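Local atomic coordinates of muramidase (Sodiomyces alcalophilus, PDB entry 6ZM8), a protein that cleaves peptidoglycan of bacterial cell walls as a fungal GH25 muramidase, a lysozyme-type glycoside hydrolase. Residues D139-T142 and G146-N149. Numbering follows the deposited sequence.
Sequences DWWT and GNSN
Trp-141 donates its indole N-H to the backbone carbonyl of Ser-148, with NE1 2.9 Å from O. The bond is fairly straight, 160° at the hydrogen, and the acceptor lies almost in the ring plane. The backbone adds a second hydrogen bond: Asn-147 N donates to Trp-141 O at 3.3 Å, tilted from the plane of that carbonyl. A weak third bond, Gly-146 N to Thr-142 O at 3.1 Å, is strongly bent. Trp-141 is thus tied to the loop at two points, its carbonyl and its ring.

Gly-146, the first residue to leave helix 138-145, and Asn-147 both have positive phi. The chain turns aside here, with Asn-147 CA 4.0 Å from Thr-142 CA. Trp-141 CG is anti to the backbone N (chi1 -168°), which helps carry the indole to the loop. Asn-147 OD1 also comes to the ring edge, 3.4 Å from Trp-141 CD1. Its amide plane stands nearly perpendicular to the ring, 81° apart. That oxygen accepts a hydrogen bond from Asn-171 N. Thr-142 OG1 packs against the same amide, 3.6 Å from Asn-147 CG, while its hydrogen bond goes to Thr-138 O within the helix.

The Trp-141 side chain is buried and also touches Ile-117 of helix 110-128, Ile-134 and Thr-136 of strand 133-136, and Phe-151 and Pro-170 in loops. The contact ties the C-terminal end of helix 138-145 to its own following loop, between parallel strands 133-136 and 157-160 of the TIM-barrel GH25 domain. A leucine in place of Trp-141 would probably leave the Ser-148 carbonyl without its indole donor and weaken the packing against Ile-117 and Pro-170. The main-chain bonds are modest, and the short indole bond is consistent with the buried Trp-141 ring holding the Ser-148 carbonyl in place.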
loop_
_atom_site.group_PDB
_atom_site.type_symbol
_atom_site.label_atom_id
_atom_site.label_comp_id
_atom_site.label_asym_id
_atom_site.label_seq_id
_atom_site.Cartn_x
_atom_site.Cartn_y
_atom_site.Cartn_z
ATOM N N ASP A 139 -15.774 1.360 -2.993
ATOM C CA ASP A 139 -16.525 1.578 -4.230
ATOM C C ASP A 139 -15.741 1.081 -5.451
ATOM O O ASP A 139 -16.341 0.446 -6.340
ATOM C CB ASP A 139 -16.955 3.052 -4.355
ATOM C CG ASP A 139 -15.819 4.054 -4.183
ATOM O OD1 ASP A 139 -15.230 4.079 -3.089
ATOM O OD2 ASP A 139 -15.539 4.800 -5.150
ATOM N N TRP A 140 -14.441 1.343 -5.526
ATOM C CA TRP A 140 -13.680 0.824 -6.682
ATOM C C TRP A 140 -13.694 -0.699 -6.662
ATOM O O TRP A 140 -13.907 -1.366 -7.670
ATOM C CB TRP A 140 -12.239 1.353 -6.688
ATOM C CG TRP A 140 -11.488 0.919 -7.926
ATOM C CD1 TRP A 140 -11.404 1.618 -9.083
ATOM C CD2 TRP A 140 -10.788 -0.315 -8.148
ATOM N NE1 TRP A 140 -10.694 0.924 -10.032
ATOM C CE2 TRP A 140 -10.323 -0.281 -9.491
ATOM C CE3 TRP A 140 -10.536 -1.460 -7.378
ATOM C CZ2 TRP A 140 -9.641 -1.342 -10.063
ATOM C CZ3 TRP A 140 -9.881 -2.538 -7.966
ATOM C CH2 TRP A 140 -9.446 -2.478 -9.298
ATOM N N TRP A 141 -13.438 -1.258 -5.475
ATOM C CA TRP A 141 -13.350 -2.712 -5.343
ATOM C C TRP A 141 -14.665 -3.364 -5.742
ATOM O O TRP A 141 -14.694 -4.434 -6.382
ATOM C CB TRP A 141 -12.982 -3.050 -3.880
ATOM C CG TRP A 141 -12.590 -4.479 -3.688
ATOM C CD1 TRP A 141 -13.359 -5.493 -3.170
ATOM C CD2 TRP A 141 -11.309 -5.034 -3.979
ATOM N NE1 TRP A 141 -12.621 -6.644 -3.114
ATOM C CE2 TRP A 141 -11.365 -6.400 -3.602
ATOM C CE3 TRP A 141 -10.103 -4.513 -4.479
ATOM C CZ2 TRP A 141 -10.279 -7.257 -3.736
ATOM C CZ3 TRP A 141 -9.022 -5.358 -4.607
ATOM C CH2 TRP A 141 -9.109 -6.722 -4.228
ATOM N N THR A 142 -15.772 -2.756 -5.354
ATOM C CA THR A 142 -17.085 -3.304 -5.720
ATOM C C THR A 142 -17.266 -3.301 -7.243
ATOM O O THR A 142 -17.629 -4.321 -7.834
ATOM C CB THR A 142 -18.186 -2.520 -4.990
ATOM O OG1 THR A 142 -18.029 -2.685 -3.577
ATOM C CG2 THR A 142 -19.558 -2.972 -5.387
ATOM N N GLY A 146 -16.170 -7.002 -8.537
ATOM C CA GLY A 146 -17.396 -7.653 -8.075
ATOM C C GLY A 146 -17.429 -7.804 -6.570
ATOM O O GLY A 146 -18.116 -8.687 -6.044
ATOM N N ASN A 147 -16.689 -6.951 -5.860
ATOM C CA ASN A 147 -16.586 -7.023 -4.401
ATOM C C ASN A 147 -16.057 -8.395 -3.971
ATOM O O ASN A 147 -16.681 -9.100 -3.155
ATOM C CB ASN A 147 -17.879 -6.623 -3.696
ATOM C CG ASN A 147 -17.624 -6.025 -2.315
ATOM O OD1 ASN A 147 -16.481 -5.850 -1.902
ATOM N ND2 ASN A 147 -18.692 -5.705 -1.628
ATOM N N SER A 148 -14.892 -8.756 -4.495
ATOM C CA SER A 148 -14.330 -10.087 -4.259
ATOM C C SER A 148 -13.785 -10.238 -2.838
ATOM O O SER A 148 -13.003 -9.379 -2.386
ATOM C CB SER A 148 -13.184 -10.299 -5.232
ATOM O OG SER A 148 -12.551 -11.551 -4.994
ATOM N N ASN A 149 -14.068 -11.375 -2.221
ATOM C CA ASN A 149 -13.501 -11.716 -0.909
ATOM C C ASN A 149 -12.213 -12.537 -1.022
ATOM O O ASN A 149 -11.729 -13.003 0.004
ATOM C CB ASN A 149 -14.504 -12.435 -0.033
ATOM C CG ASN A 149 -14.882 -13.783 -0.561
ATOM O OD1 ASN A 149 -14.300 -14.304 -1.491
ATOM N ND2 ASN A 149 -15.894 -14.383 0.080
#